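Local coordinates for water-soluble chlorophyll protein (Brassicaceae, PDB 5HPZ) that binds chlorophyll in a water-soluble four-chain assembly of beta-trefoil subunits related to Kunitz protease inhibitors, and probably tunes the pigment's spectrum by deforming its ring, at residues Y135-S140 against V169-V174; V144-G149 against P155-T160. All blocks are in the same frame, centred on the assembly; numbering follows the deposited sequence.

Interaction 1: Y135-S140 against V169-V174; sequences YKLTTS and VKFVKV
The backbone N of Y135 donates to O of V169 at 2.8 Å, and the bond is returned from V169 N to Y135 O at 2.9 Å. This reciprocal pair is a single antiparallel bridge: with the strand directions at 100° to each other, the chains part at once, and beyond it the contacts are made by side chains. Beside the bridge, CG2 of V169 rests 3.7 Å from O of Y135, a methyl group lying against this carbonyl oxygen. Both aromatic side chains have CG anti to their own carbonyl carbon (chi1 -61° in Y135), and they cross at about a right angle. CD1 of Y135 comes within 3.6 Å of CE2 of F171; the two ring planes make 33°, an oblique aromatic pair. L137, one step further along its face of the strand, reaches in with CD2 to the edge of the F171 ring, 4.3 Å from CZ. All four touching residues are buried. The polar end of Y135 points elsewhere, its OH bonding to the backbone N of K5, while F60 packs edge-to-face on the F171 ring. Strand 124-128 pairs with the far side of strand 135-139, W97 of strand 97-99 touches L137, and strand 18-22 pairs with strand 169-173, consistent with the packed interior of a beta-trefoil.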
ATOM      1  N   TYR A 135     -11.139  32.741  -2.129  1.00 34.77           N
ATOM      2  CA  TYR A 135     -12.349  32.304  -2.799  1.00 33.72           C
ATOM      3  C   TYR A 135     -12.905  31.054  -2.170  1.00 33.52           C
ATOM      4  O   TYR A 135     -12.289  30.436  -1.264  1.00 35.61           O
ATOM      5  CB  TYR A 135     -12.067  32.078  -4.274  1.00 34.75           C
ATOM      6  CG  TYR A 135     -11.601  33.326  -4.998  1.00 34.76           C
ATOM      7  CD1 TYR A 135     -10.251  33.647  -5.069  1.00 37.51           C
ATOM      8  CD2 TYR A 135     -12.500  34.198  -5.563  1.00 36.00           C
ATOM      9  CE1 TYR A 135      -9.815  34.788  -5.726  1.00 37.48           C
ATOM     10  CE2 TYR A 135     -12.082  35.358  -6.225  1.00 36.17           C
ATOM     11  CZ  TYR A 135     -10.744  35.644  -6.290  1.00 37.40           C
ATOM     12  OH  TYR A 135     -10.309  36.762  -6.949  1.00 39.91           O
ATOM     13  N   LYS A 136     -14.093  30.697  -2.617  1.00 31.91           N
ATOM     14  CA  LYS A 136     -14.655  29.401  -2.309  1.00 33.04           C
ATOM     15  C   LYS A 136     -15.127  28.831  -3.612  1.00 29.02           C
ATOM     16  O   LYS A 136     -15.211  29.566  -4.605  1.00 30.10           O
ATOM     17  CB  LYS A 136     -15.809  29.483  -1.319  1.00 35.10           C
ATOM     18  CG  LYS A 136     -16.976  30.270  -1.850  1.00 40.00           C
ATOM     19  CD  LYS A 136     -18.125  30.357  -0.855  1.00 42.84           C
ATOM     20  CE  LYS A 136     -19.122  31.358  -1.390  1.00 48.33           C
ATOM     21  NZ  LYS A 136     -20.349  31.403  -0.568  1.00 52.36           N
ATOM     22  N   LEU A 137     -15.343  27.516  -3.602  1.00 26.42           N
ATOM     23  CA  LEU A 137     -15.866  26.758  -4.748  1.00 27.94           C
ATOM     24  C   LEU A 137     -17.198  26.183  -4.418  1.00 28.84           C
ATOM     25  O   LEU A 137     -17.389  25.690  -3.307  1.00 31.66           O
ATOM     26  CB  LEU A 137     -14.938  25.630  -5.063  1.00 28.41           C
ATOM     27  CG  LEU A 137     -13.463  25.987  -5.241  1.00 33.02           C
ATOM     28  CD1 LEU A 137     -12.694  24.680  -5.257  1.00 32.49           C
ATOM     29  CD2 LEU A 137     -13.309  26.752  -6.533  1.00 33.09           C
ATOM     30  N   THR A 138     -18.136  26.284  -5.349  1.00 32.37           N
ATOM     31  CA  THR A 138     -19.444  25.692  -5.168  1.00 33.24           C
ATOM     32  C   THR A 138     -19.764  24.720  -6.294  1.00 31.45           C
ATOM     33  O   THR A 138     -19.081  24.676  -7.330  1.00 36.73           O
ATOM     34  CB  THR A 138     -20.615  26.729  -5.111  1.00 36.69           C
ATOM     35  OG1 THR A 138     -20.776  27.323  -6.392  1.00 36.59           O
ATOM     36  CG2 THR A 138     -20.430  27.830  -4.086  1.00 37.61           C
ATOM     37  N   THR A 139     -20.783  23.917  -6.034  1.00 33.69           N
ATOM     38  CA  THR A 139     -21.352  22.914  -6.939  1.00 37.52           C
ATOM     39  C   THR A 139     -22.847  22.892  -6.699  1.00 41.93           C
ATOM     40  O   THR A 139     -23.340  23.375  -5.658  1.00 41.00           O
ATOM     41  CB  THR A 139     -20.926  21.454  -6.609  1.00 37.21           C
ATOM     42  OG1 THR A 139     -21.501  21.043  -5.350  1.00 35.13           O
ATOM     43  CG2 THR A 139     -19.423  21.350  -6.516  1.00 37.12           C
ATOM     44  N   SER A 140     -23.575  22.233  -7.587  1.00 39.18           N
ATOM     45  CA  SER A 140     -25.004  22.128  -7.369  1.00 37.81           C
ATOM     46  C   SER A 140     -25.316  21.198  -6.194  1.00 40.92           C
ATOM     47  O   SER A 140     -26.447  21.155  -5.710  1.00 41.43           O
ATOM     48  CB  SER A 140     -25.662  21.631  -8.625  1.00 41.25           C
ATOM     49  OG  SER A 140     -25.198  20.331  -8.967  1.00 38.96           O
ATOM     50  N   VAL A 169      -9.896  29.166  -0.252  1.00 26.10           N
ATOM     51  CA  VAL A 169      -8.687  28.932  -1.049  1.00 28.98           C
ATOM     52  C   VAL A 169      -8.168  30.151  -1.749  1.00 29.66           C
ATOM     53  O   VAL A 169      -8.874  31.095  -1.982  1.00 30.61           O
ATOM     54  CB  VAL A 169      -8.942  27.854  -2.178  1.00 29.48           C
ATOM     55  CG1 VAL A 169      -9.441  26.576  -1.543  1.00 30.15           C
ATOM     56  CG2 VAL A 169      -9.984  28.341  -3.214  1.00 29.73           C
ATOM     57  N   LYS A 170      -6.934  30.033  -2.179  1.00 33.22           N
ATOM     58  CA  LYS A 170      -6.388  30.966  -3.118  1.00 38.53           C
ATOM     59  C   LYS A 170      -5.717  30.146  -4.248  1.00 37.70           C
ATOM     60  O   LYS A 170      -5.468  28.914  -4.094  1.00 31.36           O
ATOM     61  CB  LYS A 170      -5.458  31.916  -2.398  1.00 40.00           C
ATOM     62  CG  LYS A 170      -4.294  31.234  -1.709  1.00 52.53           C
ATOM     63  CD  LYS A 170      -3.502  32.242  -0.879  1.00 57.18           C
ATOM     64  CE  LYS A 170      -1.998  31.969  -0.951  1.00 57.99           C
ATOM     65  NZ  LYS A 170      -1.590  30.545  -0.782  1.00 50.82           N
ATOM     66  N   PHE A 171      -5.496  30.810  -5.383  1.00 32.26           N
ATOM     67  CA  PHE A 171      -5.005  30.177  -6.591  1.00 33.78           C
ATOM     68  C   PHE A 171      -3.613  30.678  -6.852  1.00 39.53           C
ATOM     69  O   PHE A 171      -3.366  31.897  -6.948  1.00 42.33           O
ATOM     70  CB  PHE A 171      -5.914  30.529  -7.743  1.00 34.92           C
ATOM     71  CG  PHE A 171      -7.348  30.132  -7.517  1.00 32.17           C
ATOM     72  CD1 PHE A 171      -7.728  28.800  -7.460  1.00 35.45           C
ATOM     73  CD2 PHE A 171      -8.330  31.093  -7.338  1.00 34.97           C
ATOM     74  CE1 PHE A 171      -9.055  28.445  -7.227  1.00 33.49           C
ATOM     75  CE2 PHE A 171      -9.664  30.749  -7.125  1.00 32.80           C
ATOM     76  CZ  PHE A 171     -10.018  29.422  -7.050  1.00 36.20           C
ATOM     77  N   VAL A 172      -2.693  29.748  -6.957  1.00 36.97           N
ATOM     78  CA  VAL A 172      -1.298  30.117  -6.999  1.00 40.06           C
ATOM     79  C   VAL A 172      -0.777  29.651  -8.338  1.00 41.14           C
ATOM     80  O   VAL A 172      -0.729  28.425  -8.605  1.00 40.37           O
ATOM     81  CB  VAL A 172      -0.554  29.459  -5.859  1.00 37.25           C
ATOM     82  CG1 VAL A 172       0.944  29.720  -5.965  1.00 42.83           C
ATOM     83  CG2 VAL A 172      -1.126  29.976  -4.550  1.00 42.02           C
ATOM     84  N   LYS A 173      -0.414  30.626  -9.166  1.00 36.19           N
ATOM     85  CA  LYS A 173       0.035  30.376 -10.532  1.00 42.66           C
ATOM     86  C   LYS A 173       1.233  29.478 -10.529  1.00 40.90           C
ATOM     87  O   LYS A 173       2.172  29.687  -9.746  1.00 35.66           O
ATOM     88  CB  LYS A 173       0.441  31.702 -11.185  1.00 47.94           C
ATOM     89  CG  LYS A 173       1.072  31.570 -12.564  1.00 50.48           C
ATOM     90  CD  LYS A 173       0.037  31.706 -13.655  1.00 54.51           C
ATOM     91  CE  LYS A 173       0.648  31.698 -15.056  1.00 55.49           C
ATOM     92  NZ  LYS A 173      -0.489  31.511 -15.993  1.00 58.15           N
ATOM     93  N   VAL A 174       1.215  28.471 -11.393  1.00 41.97           N
ATOM     94  CA  VAL A 174       2.349  27.587 -11.508  1.00 48.85           C
ATOM     95  C   VAL A 174       3.400  28.307 -12.351  1.00 52.69           C
ATOM     96  O   VAL A 174       3.129  28.674 -13.494  1.00 53.32           O
ATOM     97  CB  VAL A 174       1.938  26.229 -12.119  1.00 48.31           C
ATOM     98  CG1 VAL A 174       3.149  25.405 -12.446  1.00 46.92           C
ATOM     99  CG2 VAL A 174       1.032  25.450 -11.161  1.00 46.77           C
TER

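Interaction 2: V144-G149 against P155-T160; sequences VGTIPG and PQLIAT
The flat carboxamide of Q156 meets G149, just past the end of strand 144-148, with OE1 of Q156 3.9 Å from CA of G149, and the ring of P155 meets T146 within that strand. CB of P155 lies 3.7 Å from CB of T146, the side chains of P155 and T146 running side by side in the same direction. The Q156 carboxamide reaches G149 because its CG stands anti to the backbone N (chi1 171°) and the chain beyond is extended. Four backbone hydrogen bonds join the two strands, as reciprocal pairs G145 with I158 and I147 with Q156. Q156 N to I147 O is the shortest at 2.7 Å and nearly straight at 177°, whereas I158 N approaches O of G145 from above the carbonyl plane. At the non-hydrogen-bonded pairs, alpha C-H groups take up the same acceptors; CA of T146 sits 3.1 Å from O of Q156. On one face of the ladder V144 CG1 meets L157 CD2 at 3.7 Å. On the other, I147 and I158 cross at about a right angle, with CG2 of I147 packed tightly, 3.5 Å from CD1 of I158. G145 offers no side chain there, and CG2 of T160 comes within 4.0 Å of its N. This is an antiparallel beta hairpin, and P155 has a side chain about 8 Å from a bound chlorophyll. Strand 135-139 flanks strand 142-148; strand 44-47 joins strand 155-160 by backbone hydrogen bonds and side chains, and I111 of strand 111-113 packs on L157 and A159.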
ATOM      1  N   VAL A 144     -17.967  23.456  -1.623  1.00 27.53           N
ATOM      2  CA  VAL A 144     -16.906  22.549  -1.325  1.00 24.84           C
ATOM      3  C   VAL A 144     -16.423  22.847   0.128  1.00 25.72           C
ATOM      4  O   VAL A 144     -16.007  23.981   0.452  1.00 27.91           O
ATOM      5  CB  VAL A 144     -15.770  22.684  -2.358  1.00 27.15           C
ATOM      6  CG1 VAL A 144     -14.553  21.908  -1.912  1.00 23.84           C
ATOM      7  CG2 VAL A 144     -16.274  22.211  -3.720  1.00 29.19           C
ATOM      8  N   GLY A 145     -16.492  21.860   0.994  1.00 26.89           N
ATOM      9  CA  GLY A 145     -15.836  21.974   2.312  1.00 28.78           C
ATOM     10  C   GLY A 145     -14.894  20.821   2.583  1.00 28.97           C
ATOM     11  O   GLY A 145     -14.573  20.055   1.674  1.00 28.98           O
ATOM     12  N   THR A 146     -14.494  20.657   3.841  1.00 25.72           N
ATOM     13  CA  THR A 146     -13.732  19.469   4.233  1.00 28.86           C
ATOM     14  C   THR A 146     -14.254  18.828   5.507  1.00 31.15           C
ATOM     15  O   THR A 146     -14.994  19.476   6.295  1.00 27.87           O
ATOM     16  CB  THR A 146     -12.226  19.814   4.402  1.00 30.42           C
ATOM     17  OG1 THR A 146     -12.056  20.690   5.507  1.00 28.80           O
ATOM     18  CG2 THR A 146     -11.662  20.521   3.152  1.00 31.57           C
ATOM     19  N   ILE A 147     -13.916  17.545   5.640  1.00 28.81           N
ATOM     20  CA  ILE A 147     -13.902  16.840   6.885  1.00 30.20           C
ATOM     21  C   ILE A 147     -12.525  16.214   7.046  1.00 32.54           C
ATOM     22  O   ILE A 147     -11.817  16.069   6.043  1.00 29.51           O
ATOM     23  CB  ILE A 147     -14.888  15.663   6.915  1.00 30.39           C
ATOM     24  CG1 ILE A 147     -14.701  14.781   5.690  1.00 33.13           C
ATOM     25  CG2 ILE A 147     -16.312  16.197   7.107  1.00 35.18           C
ATOM     26  CD1 ILE A 147     -15.601  13.587   5.667  1.00 39.03           C
ATOM     27  N   PRO A 148     -12.158  15.788   8.285  1.00 33.09           N
ATOM     28  CA  PRO A 148     -10.910  15.048   8.459  1.00 30.77           C
ATOM     29  C   PRO A 148     -10.960  13.758   7.665  1.00 31.79           C
ATOM     30  O   PRO A 148     -11.898  12.989   7.837  1.00 25.49           O
ATOM     31  CB  PRO A 148     -10.866  14.768   9.984  1.00 34.90           C
ATOM     32  CG  PRO A 148     -11.690  15.869  10.588  1.00 36.76           C
ATOM     33  CD  PRO A 148     -12.827  16.020   9.590  1.00 37.02           C
ATOM     34  N   GLY A 149      -9.920  13.505   6.839  1.00 27.59           N
ATOM     35  CA  GLY A 149      -9.896  12.377   5.962  1.00 29.09           C
ATOM     36  C   GLY A 149      -9.037  11.262   6.504  1.00 30.71           C
ATOM     37  O   GLY A 149      -8.527  11.368   7.638  1.00 28.03           O
ATOM     38  N   PRO A 155      -7.395  17.178   5.711  1.00 27.75           N
ATOM     39  CA  PRO A 155      -8.753  17.539   5.246  1.00 29.96           C
ATOM     40  C   PRO A 155      -9.122  16.925   3.877  1.00 29.55           C
ATOM     41  O   PRO A 155      -8.330  17.028   2.929  1.00 29.37           O
ATOM     42  CB  PRO A 155      -8.676  19.034   5.114  1.00 27.79           C
ATOM     43  CG  PRO A 155      -7.671  19.432   6.143  1.00 32.05           C
ATOM     44  CD  PRO A 155      -6.631  18.362   6.149  1.00 29.83           C
ATOM     45  N   GLN A 156     -10.262  16.256   3.811  1.00 26.40           N
ATOM     46  CA  GLN A 156     -10.726  15.667   2.574  1.00 27.76           C
ATOM     47  C   GLN A 156     -11.868  16.507   2.038  1.00 29.44           C
ATOM     48  O   GLN A 156     -12.750  16.915   2.827  1.00 25.47           O
ATOM     49  CB  GLN A 156     -11.216  14.282   2.864  1.00 27.17           C
ATOM     50  CG  GLN A 156     -11.894  13.687   1.693  1.00 31.86           C
ATOM     51  CD  GLN A 156     -12.587  12.411   2.016  1.00 33.63           C
ATOM     52  OE1 GLN A 156     -12.301  11.754   3.003  1.00 33.43           O
ATOM     53  NE2 GLN A 156     -13.519  12.046   1.161  1.00 43.38           N
ATOM     54  N   LEU A 157     -11.906  16.719   0.717  1.00 26.09           N
ATOM     55  CA  LEU A 157     -12.929  17.546   0.130  1.00 25.15           C
ATOM     56  C   LEU A 157     -14.191  16.817   0.023  1.00 23.50           C
ATOM     57  O   LEU A 157     -14.220  15.705  -0.488  1.00 29.19           O
ATOM     58  CB  LEU A 157     -12.568  18.065  -1.258  1.00 25.82           C
ATOM     59  CG  LEU A 157     -11.797  19.370  -1.287  1.00 25.99           C
ATOM     60  CD1 LEU A 157     -10.431  19.246  -0.583  1.00 29.72           C
ATOM     61  CD2 LEU A 157     -11.634  19.826  -2.707  1.00 25.91           C
ATOM     62  N   ILE A 158     -15.263  17.491   0.458  1.00 26.37           N
ATOM     63  CA  ILE A 158     -16.645  17.080   0.236  1.00 26.20           C
ATOM     64  C   ILE A 158     -17.515  18.246  -0.226  1.00 28.01           C
ATOM     65  O   ILE A 158     -17.106  19.395  -0.203  1.00 32.31           O
ATOM     66  CB  ILE A 158     -17.254  16.555   1.522  1.00 31.69           C
ATOM     67  CG1 ILE A 158     -17.251  17.679   2.561  1.00 33.42           C
ATOM     68  CG2 ILE A 158     -16.519  15.287   1.959  1.00 32.14           C
ATOM     69  CD1 ILE A 158     -17.452  17.202   3.968  1.00 39.25           C
ATOM     70  N   ALA A 159     -18.715  17.956  -0.708  1.00 29.95           N
ATOM     71  CA  ALA A 159     -19.725  18.975  -0.929  1.00 31.75           C
ATOM     72  C   ALA A 159     -20.708  19.019   0.246  1.00 34.22           C
ATOM     73  O   ALA A 159     -21.235  18.008   0.679  1.00 32.63           O
ATOM     74  CB  ALA A 159     -20.489  18.769  -2.248  1.00 30.42           C
ATOM     75  N   THR A 160     -20.971  20.225   0.732  1.00 32.99           N
ATOM     76  CA  THR A 160     -21.729  20.385   1.953  1.00 35.89           C
ATOM     77  C   THR A 160     -22.473  21.708   1.899  1.00 36.51           C
ATOM     78  O   THR A 160     -22.026  22.659   1.255  1.00 41.62           O
ATOM     79  CB  THR A 160     -20.776  20.407   3.161  1.00 38.16           C
ATOM     80  OG1 THR A 160     -21.522  20.457   4.366  1.00 39.87           O
ATOM     81  CG2 THR A 160     -19.864  21.607   3.143  1.00 36.97           C
TER

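Interaction 2 is nested in the chain loop that interaction 1 closes, and the two share one sheet: strand 135-139 neighbours strand 142-148, where L137 O and V144 N probably form a hydrogen bond at 2.9 Å. T139 also packs on V144 and A159. Interaction 1 lies deeper, its centre about 7 Å from the centre of the chain, against about 11 Å for interaction 2, and its four touching residues are all buried; one backbone bridge and aromatic and aliphatic side chains join strands distant in sequence. Interaction 2 joins neighbouring strands through a longer hydrogen-bonded ladder. It is more than twice as extensive in buried surface, and runs from buried residues to partly exposed ones on the chlorophyll side.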